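Local coordinates for carboxypeptidase 1 (Deinococcus radiodurans str. R1, PDB 5GIV), which probably acts as a zinc-dependent carboxypeptidase of the M32 family, releasing amino acids one at a time from the C-terminus of peptides with broad specificity, at residues K137-S142 with G413-S418; I362-L367 with L405-W410. One frame throughout, in Å; residues are numbered along the deposited sequence.

Contact 1 (K137-S142 with G413-S418)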
ATOM      1  N   LYS A 137       0.776 -16.235 -29.836  1.00 32.94           N
ATOM      2  CA  LYS A 137       1.585 -16.926 -28.843  1.00 33.00           C
ATOM      3  C   LYS A 137       0.752 -17.272 -27.615  1.00 32.96           C
ATOM      4  O   LYS A 137       0.925 -18.345 -27.024  1.00 33.01           O
ATOM      5  CB  LYS A 137       2.796 -16.078 -28.452  1.00 33.04           C
ATOM      6  CG  LYS A 137       3.799 -16.837 -27.590  1.00 33.13           C
ATOM      7  CD  LYS A 137       5.057 -16.031 -27.286  1.00 33.20           C
ATOM      8  CE  LYS A 137       6.054 -16.874 -26.485  1.00 33.30           C
ATOM      9  NZ  LYS A 137       7.341 -16.169 -26.225  1.00 33.38           N
ATOM     10  N   THR A 138      -0.143 -16.366 -27.206  1.00 26.50           N
ATOM     11  CA  THR A 138      -1.011 -16.660 -26.070  1.00 26.44           C
ATOM     12  C   THR A 138      -1.918 -17.848 -26.361  1.00 26.45           C
ATOM     13  O   THR A 138      -2.111 -18.710 -25.498  1.00 26.47           O
ATOM     14  CB  THR A 138      -1.840 -15.433 -25.683  1.00 26.35           C
ATOM     15  OG1 THR A 138      -0.982 -14.428 -25.138  1.00 26.33           O
ATOM     16  CG2 THR A 138      -2.869 -15.810 -24.627  1.00 26.32           C
ATOM     17  N   LEU A 139      -2.468 -17.927 -27.575  1.00 21.52           N
ATOM     18  CA  LEU A 139      -3.324 -19.064 -27.906  1.00 21.57           C
ATOM     19  C   LEU A 139      -2.547 -20.371 -27.866  1.00 21.67           C
ATOM     20  O   LEU A 139      -3.040 -21.375 -27.342  1.00 21.69           O
ATOM     21  CB  LEU A 139      -3.960 -18.875 -29.277  1.00 21.58           C
ATOM     22  CG  LEU A 139      -4.822 -20.070 -29.689  1.00 21.63           C
ATOM     23  CD1 LEU A 139      -5.999 -20.238 -28.736  1.00 21.61           C
ATOM     24  CD2 LEU A 139      -5.312 -19.922 -31.119  1.00 21.67           C
ATOM     25  N   ASP A 140      -1.324 -20.372 -28.399  1.00 34.27           N
ATOM     26  CA  ASP A 140      -0.501 -21.577 -28.385  1.00 34.37           C
ATOM     27  C   ASP A 140      -0.158 -21.979 -26.958  1.00 34.33           C
ATOM     28  O   ASP A 140      -0.272 -23.152 -26.588  1.00 34.38           O
ATOM     29  CB  ASP A 140       0.756 -21.351 -29.227  1.00 34.47           C
ATOM     30  CG  ASP A 140       1.787 -22.460 -29.067  1.00 34.60           C
ATOM     31  OD1 ASP A 140       1.548 -23.586 -29.561  1.00 34.69           O
ATOM     32  OD2 ASP A 140       2.855 -22.193 -28.465  1.00 34.64           O
ATOM     33  N   LEU A 141       0.253 -21.015 -26.133  1.00 31.80           N
ATOM     34  CA  LEU A 141       0.533 -21.311 -24.730  1.00 31.77           C
ATOM     35  C   LEU A 141      -0.727 -21.734 -23.967  1.00 31.69           C
ATOM     36  O   LEU A 141      -0.642 -22.551 -23.045  1.00 31.70           O
ATOM     37  CB  LEU A 141       1.174 -20.100 -24.057  1.00 31.72           C
ATOM     38  CG  LEU A 141       2.555 -19.688 -24.570  1.00 31.79           C
ATOM     39  CD1 LEU A 141       3.007 -18.373 -23.935  1.00 31.75           C
ATOM     40  CD2 LEU A 141       3.577 -20.800 -24.315  1.00 31.89           C
ATOM     41  N   SER A 142      -1.894 -21.175 -24.302  1.00 24.96           N
ATOM     42  CA  SER A 142      -3.120 -21.613 -23.634  1.00 24.93           C
ATOM     43  C   SER A 142      -3.406 -23.082 -23.924  1.00 25.01           C
ATOM     44  O   SER A 142      -3.753 -23.849 -23.018  1.00 25.01           O
ATOM     45  CB  SER A 142      -4.314 -20.751 -24.062  1.00 24.88           C
ATOM     46  OG  SER A 142      -4.142 -19.403 -23.664  1.00 24.82           O
ATOM     47  N   GLY A 413      -3.717 -12.791 -19.878  1.00 28.05           N
ATOM     48  CA  GLY A 413      -3.966 -14.124 -19.402  1.00 28.05           C
ATOM     49  C   GLY A 413      -4.303 -15.064 -20.540  1.00 28.09           C
ATOM     50  O   GLY A 413      -4.217 -14.708 -21.720  1.00 28.11           O
ATOM     51  N   PRO A 414      -4.715 -16.282 -20.207  1.00 27.85           N
ATOM     52  CA  PRO A 414      -4.999 -17.270 -21.246  1.00 27.88           C
ATOM     53  C   PRO A 414      -6.241 -16.897 -22.031  1.00 27.88           C
ATOM     54  O   PRO A 414      -7.079 -16.107 -21.593  1.00 27.85           O
ATOM     55  CB  PRO A 414      -5.219 -18.571 -20.460  1.00 27.90           C
ATOM     56  CG  PRO A 414      -4.729 -18.298 -19.070  1.00 27.86           C
ATOM     57  CD  PRO A 414      -4.940 -16.824 -18.860  1.00 27.82           C
ATOM     58  N   ILE A 415      -6.347 -17.494 -23.212  1.00 23.69           N
ATOM     59  CA  ILE A 415      -7.538 -17.418 -24.043  1.00 23.71           C
ATOM     60  C   ILE A 415      -8.363 -18.668 -23.784  1.00 23.75           C
ATOM     61  O   ILE A 415      -7.879 -19.788 -23.991  1.00 23.79           O
ATOM     62  CB  ILE A 415      -7.185 -17.300 -25.532  1.00 23.72           C
ATOM     63  CG1 ILE A 415      -6.474 -15.978 -25.809  1.00 23.68           C
ATOM     64  CG2 ILE A 415      -8.436 -17.422 -26.378  1.00 23.74           C
ATOM     65  CD1 ILE A 415      -5.856 -15.914 -27.192  1.00 23.70           C
ATOM     66  N   GLY A 416      -9.592 -18.485 -23.303  1.00 19.63           N
ATOM     67  CA  GLY A 416     -10.472 -19.606 -23.058  1.00 19.68           C
ATOM     68  C   GLY A 416     -11.022 -19.630 -21.654  1.00 19.65           C
ATOM     69  O   GLY A 416     -10.257 -19.646 -20.688  1.00 19.60           O
ATOM     70  N   GLY A 417     -12.345 -19.689 -21.526  1.00 19.18           N
ATOM     71  CA  GLY A 417     -12.962 -19.722 -20.213  1.00 19.16           C
ATOM     72  C   GLY A 417     -12.834 -18.451 -19.409  1.00 19.10           C
ATOM     73  O   GLY A 417     -12.966 -18.491 -18.190  1.00 19.07           O
ATOM     74  N   SER A 418     -12.618 -17.313 -20.069  1.00 24.54           N
ATOM     75  CA  SER A 418     -12.340 -16.055 -19.381  1.00 24.49           C
ATOM     76  C   SER A 418     -13.588 -15.338 -18.897  1.00 24.52           C
ATOM     77  O   SER A 418     -13.480 -14.480 -18.015  1.00 24.50           O
ATOM     78  CB  SER A 418     -11.589 -15.095 -20.307  1.00 24.45           C
ATOM     79  OG  SER A 418     -10.516 -15.747 -20.946  1.00 24.45           O
TER
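Ser-142 and Ile-415 make the polar link between helix 128-147 and the loop 413-418. The backbone N of Ile-415 donates to Ser-142 OG at 3.0 Å, and the N-H...O angle of 161° makes this a fairly straight bond. The same hydroxyl donates to the carbonyl of Thr-138, one helical turn earlier, with 2.8 Å between Ser-142 OG and Thr-138 O. Ser-142 OG stands beside its own backbone N (chi1 -64°), and this turns it back along the helix to that carbonyl. Thr-138 O also takes the regular helical bond from Ser-142 N. The two donors come from opposite faces of the carbonyl plane. The serine hydroxyl therefore accepts from the loop and donates to the helix. Two bonds hold its oxygen, which probably fixes its rotation.

The join is a helix flank packed against an irregular loop of the M32 peptidase fold. That loop runs between helices 381-393 and 420-439. The contact lies away from the zinc site.

The apolar part is made by Ile-415, whose side chain crosses that of Thr-138 at about a right angle. Its CG1 lies 3.8 Å from Thr-138 CG2. Its CD1 lies over the start of Leu-139, 4.1 Å from Leu-139 CB. Thr-138 OG1 stands beside the backbone N (chi1 -69°), which puts CG2 anti to that N and facing the loop. There Thr-138 CG2 also approaches Gly-413 O at 3.4 Å. The hydroxyl of Thr-138 is used differently, bonding to His-111 and to the carbonyl of Tyr-134. Pro-414 packs on the serine, with its CB 3.5 Å from Ser-142 OG. Met-371 of helix 357-372 also touches Ile-415.

Contact 2 (I362-L367 with L405-W410)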
ATOM      1  N   ILE A 362     -21.504 -14.320 -24.084  1.00 21.80           N
ATOM      2  CA  ILE A 362     -21.695 -15.341 -25.111  1.00 21.89           C
ATOM      3  C   ILE A 362     -20.811 -15.056 -26.315  1.00 21.82           C
ATOM      4  O   ILE A 362     -20.165 -15.956 -26.862  1.00 21.84           O
ATOM      5  CB  ILE A 362     -23.175 -15.429 -25.518  1.00 22.06           C
ATOM      6  CG1 ILE A 362     -24.029 -15.854 -24.321  1.00 22.17           C
ATOM      7  CG2 ILE A 362     -23.338 -16.361 -26.721  1.00 22.14           C
ATOM      8  CD1 ILE A 362     -25.512 -15.819 -24.588  1.00 22.36           C
ATOM      9  N   THR A 363     -20.791 -13.802 -26.767  1.00 19.60           N
ATOM     10  CA  THR A 363     -19.916 -13.444 -27.877  1.00 19.52           C
ATOM     11  C   THR A 363     -18.483 -13.904 -27.624  1.00 19.43           C
ATOM     12  O   THR A 363     -17.888 -14.603 -28.449  1.00 19.43           O
ATOM     13  CB  THR A 363     -19.958 -11.934 -28.100  1.00 19.43           C
ATOM     14  OG1 THR A 363     -21.299 -11.552 -28.417  1.00 19.53           O
ATOM     15  CG2 THR A 363     -19.019 -11.530 -29.242  1.00 19.34           C
ATOM     16  N   ARG A 364     -17.918 -13.522 -26.474  1.00 17.14           N
ATOM     17  CA  ARG A 364     -16.526 -13.847 -26.181  1.00 17.16           C
ATOM     18  C   ARG A 364     -16.312 -15.352 -26.054  1.00 17.17           C
ATOM     19  O   ARG A 364     -15.343 -15.900 -26.596  1.00 17.19           O
ATOM     20  CB  ARG A 364     -16.093 -13.140 -24.900  1.00 17.18           C
ATOM     21  CG  ARG A 364     -15.990 -11.642 -25.036  1.00 17.18           C
ATOM     22  CD  ARG A 364     -16.333 -10.920 -23.737  1.00 17.18           C
ATOM     23  NE  ARG A 364     -16.039  -9.491 -23.837  1.00 17.19           N
ATOM     24  CZ  ARG A 364     -16.778  -8.622 -24.525  1.00 17.18           C
ATOM     25  NH1 ARG A 364     -17.855  -9.033 -25.187  1.00 17.16           N
ATOM     26  NH2 ARG A 364     -16.423  -7.343 -24.569  1.00 17.20           N
ATOM     27  N   PHE A 365     -17.213 -16.041 -25.347  1.00 20.09           N
ATOM     28  CA  PHE A 365     -17.064 -17.479 -25.152  1.00 20.14           C
ATOM     29  C   PHE A 365     -17.020 -18.210 -26.489  1.00 20.20           C
ATOM     30  O   PHE A 365     -16.171 -19.083 -26.705  1.00 20.20           O
ATOM     31  CB  PHE A 365     -18.208 -17.989 -24.280  1.00 20.23           C
ATOM     32  CG  PHE A 365     -18.173 -19.467 -24.006  1.00 20.30           C
ATOM     33  CD1 PHE A 365     -17.405 -19.974 -22.983  1.00 20.24           C
ATOM     34  CD2 PHE A 365     -18.941 -20.344 -24.754  1.00 20.43           C
ATOM     35  CE1 PHE A 365     -17.389 -21.327 -22.715  1.00 20.28           C
ATOM     36  CE2 PHE A 365     -18.934 -21.705 -24.488  1.00 20.49           C
ATOM     37  CZ  PHE A 365     -18.158 -22.196 -23.472  1.00 20.41           C
ATOM     38  N   GLU A 366     -17.926 -17.860 -27.406  1.00 32.90           N
ATOM     39  CA  GLU A 366     -17.981 -18.557 -28.685  1.00 32.99           C
ATOM     40  C   GLU A 366     -16.746 -18.280 -29.535  1.00 32.93           C
ATOM     41  O   GLU A 366     -16.293 -19.166 -30.271  1.00 32.98           O
ATOM     42  CB  GLU A 366     -19.267 -18.181 -29.424  1.00 33.08           C
ATOM     43  CG  GLU A 366     -20.510 -18.833 -28.805  1.00 33.24           C
ATOM     44  CD  GLU A 366     -21.817 -18.434 -29.474  1.00 33.39           C
ATOM     45  OE1 GLU A 366     -21.803 -17.553 -30.370  1.00 33.36           O
ATOM     46  OE2 GLU A 366     -22.872 -18.988 -29.084  1.00 33.53           O
ATOM     47  N   LEU A 367     -16.162 -17.081 -29.421  1.00 26.28           N
ATOM     48  CA  LEU A 367     -14.905 -16.807 -30.108  1.00 26.20           C
ATOM     49  C   LEU A 367     -13.769 -17.613 -29.495  1.00 26.19           C
ATOM     50  O   LEU A 367     -12.866 -18.069 -30.208  1.00 26.18           O
ATOM     51  CB  LEU A 367     -14.590 -15.306 -30.062  1.00 26.09           C
ATOM     52  CG  LEU A 367     -15.526 -14.373 -30.842  1.00 26.07           C
ATOM     53  CD1 LEU A 367     -15.334 -12.922 -30.418  1.00 25.97           C
ATOM     54  CD2 LEU A 367     -15.307 -14.514 -32.351  1.00 26.09           C
ATOM     55  N   LEU A 405     -10.084  -5.316 -29.004  1.00 17.37           N
ATOM     56  CA  LEU A 405      -9.133  -4.784 -28.031  1.00 17.40           C
ATOM     57  C   LEU A 405      -9.804  -4.365 -26.725  1.00 17.39           C
ATOM     58  O   LEU A 405      -9.112  -3.934 -25.794  1.00 17.41           O
ATOM     59  CB  LEU A 405      -8.381  -3.582 -28.620  1.00 17.45           C
ATOM     60  CG  LEU A 405      -7.498  -3.795 -29.854  1.00 17.48           C
ATOM     61  CD1 LEU A 405      -7.125  -2.464 -30.493  1.00 17.53           C
ATOM     62  CD2 LEU A 405      -6.240  -4.546 -29.470  1.00 17.50           C
ATOM     63  N   GLN A 406     -11.131  -4.504 -26.636  1.00 18.99           N
ATOM     64  CA  GLN A 406     -11.892  -3.892 -25.545  1.00 19.00           C
ATOM     65  C   GLN A 406     -11.491  -4.441 -24.180  1.00 19.03           C
ATOM     66  O   GLN A 406     -11.197  -3.675 -23.251  1.00 19.02           O
ATOM     67  CB  GLN A 406     -13.388  -4.095 -25.777  1.00 19.04           C
ATOM     68  CG  GLN A 406     -14.216  -3.807 -24.555  1.00 19.07           C
ATOM     69  CD  GLN A 406     -15.690  -4.102 -24.749  1.00 19.14           C
ATOM     70  OE1 GLN A 406     -16.389  -4.414 -23.791  1.00 19.19           O
ATOM     71  NE2 GLN A 406     -16.176  -3.980 -25.982  1.00 19.14           N
ATOM     72  N   ASP A 407     -11.507  -5.759 -24.026  1.00 19.23           N
ATOM     73  CA  ASP A 407     -11.289  -6.377 -22.728  1.00 19.27           C
ATOM     74  C   ASP A 407      -9.844  -6.847 -22.575  1.00 19.26           C
ATOM     75  O   ASP A 407      -9.197  -7.263 -23.543  1.00 19.26           O
ATOM     76  CB  ASP A 407     -12.269  -7.537 -22.520  1.00 19.33           C
ATOM     77  CG  ASP A 407     -13.625  -7.066 -21.952  1.00 19.36           C
ATOM     78  OD1 ASP A 407     -13.629  -6.232 -21.015  1.00 19.35           O
ATOM     79  OD2 ASP A 407     -14.683  -7.520 -22.449  1.00 19.40           O
ATOM     80  N   VAL A 408      -9.340  -6.760 -21.340  1.00 17.97           N
ATOM     81  CA  VAL A 408      -7.948  -7.103 -21.067  1.00 17.98           C
ATOM     82  C   VAL A 408      -7.704  -8.610 -21.000  1.00 18.01           C
ATOM     83  O   VAL A 408      -6.550  -9.044 -21.112  1.00 18.03           O
ATOM     84  CB  VAL A 408      -7.468  -6.471 -19.744  1.00 17.99           C
ATOM     85  CG1 VAL A 408      -8.076  -7.167 -18.553  1.00 18.02           C
ATOM     86  CG2 VAL A 408      -5.960  -6.508 -19.651  1.00 18.01           C
ATOM     87  N   HIS A 409      -8.754  -9.422 -20.844  1.00 18.42           N
ATOM     88  CA  HIS A 409      -8.562 -10.812 -20.434  1.00 18.45           C
ATOM     89  C   HIS A 409      -7.587 -11.557 -21.346  1.00 18.46           C
ATOM     90  O   HIS A 409      -6.599 -12.130 -20.875  1.00 18.48           O
ATOM     91  CB  HIS A 409      -9.913 -11.532 -20.363  1.00 18.48           C
ATOM     92  CG  HIS A 409     -10.884 -10.892 -19.416  1.00 18.49           C
ATOM     93  ND1 HIS A 409     -11.262  -9.569 -19.520  1.00 18.47           N
ATOM     94  CD2 HIS A 409     -11.542 -11.389 -18.343  1.00 18.50           C
ATOM     95  CE1 HIS A 409     -12.123  -9.283 -18.560  1.00 18.48           C
ATOM     96  NE2 HIS A 409     -12.302 -10.367 -17.825  1.00 18.50           N
ATOM     97  N   TRP A 410      -7.837 -11.554 -22.657  1.00 18.51           N
ATOM     98  CA  TRP A 410      -6.993 -12.318 -23.575  1.00 18.54           C
ATOM     99  C   TRP A 410      -5.596 -11.725 -23.747  1.00 18.53           C
ATOM    100  O   TRP A 410      -4.738 -12.368 -24.365  1.00 18.56           O
ATOM    101  CB  TRP A 410      -7.661 -12.418 -24.947  1.00 18.55           C
ATOM    102  CG  TRP A 410      -8.997 -13.094 -24.930  1.00 18.58           C
ATOM    103  CD1 TRP A 410      -9.469 -13.964 -23.985  1.00 18.61           C
ATOM    104  CD2 TRP A 410     -10.042 -12.952 -25.901  1.00 18.60           C
ATOM    105  NE1 TRP A 410     -10.740 -14.369 -24.311  1.00 18.65           N
ATOM    106  CE2 TRP A 410     -11.114 -13.764 -25.483  1.00 18.65           C
ATOM    107  CE3 TRP A 410     -10.172 -12.220 -27.085  1.00 18.57           C
ATOM    108  CZ2 TRP A 410     -12.304 -13.861 -26.205  1.00 18.70           C
ATOM    109  CZ3 TRP A 410     -11.350 -12.321 -27.801  1.00 18.62           C
ATOM    110  CH2 TRP A 410     -12.399 -13.135 -27.359  1.00 18.68           C
TER
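Arg-364 has the most surface buried here, and its guanidinium meets the carboxylate of Asp-407 in a salt bridge. Its CG stands beside the backbone N (chi1 -69°), and the chain bends at chi2 on its way to Asp-407. Two nitrogens grip one oxygen side-on: Arg-364 NE is 2.8 Å and Arg-364 NH2 2.7 Å from Asp-407 OD2. Both bonds are bent, to 138° at NE and about as much at NH2, as two donors share one acceptor. OD2 sits near the edge of the guanidinium, tilted from its plane. The carboxylate is turned 67° against that plane, so the grip is not a flat, two-oxygen one. Gln-406 OE1 also lies 3.0 Å from Arg-364 NH2, but the angle is too poor for a hydrogen bond. Its amide is held by the carbonyls of Asp-402 and Leu-347 at NE2 and by Arg-349 N at OE1.

Trp-410 packs beside the helix. Arg-364 O lies at the edge of the indole, in its plane, 3.7 Å from Trp-410 CZ2. Leu-367, one turn on, brings its CB to 4.1 Å from Trp-410 CH2. The indole NE1 is bonded to Glu-368 of the same helix.

The contact joins helix 357-372 to the loop before helix 420-439, with the side chain of Asp-407 about 12 Å from the bound zinc ion. The far nitrogen NH1 of Arg-364 bonds to Tyr-389 and to the carbonyl of His-360, which probably helps fix the rotation of the guanidinium. A leucine here would probably leave Asp-407 OD2 without its arginine and Tyr-389 OH without its NH1 partner. The chemistry implies a mostly buried ion pair; Arg-364, with Arg-349 on OD1, would probably favour the ionised form of Asp-407.

In the fold
Both contacts use the same connection, the loop between helices 381-393 and 420-439, but fasten it to different helices. Contact 2 ties its earlier part to helix 357-372. Contact 1 ties its later part to helix 128-147. Contact 2 is the more buried of the two and is built on charge with an indole beside it. Contact 1 is only partly buried, lies further from the chain centre, and relies on a serine hydroxyl bonded to both sides and on aliphatic packing. Their centres are 11 Å apart, and they touch: Trp-410 packs on Ile-415 and Ser-418. Glu-368 also serves both, bonding to Trp-410 and Ser-418. Contact 2 is nested within the chain closed by contact 1.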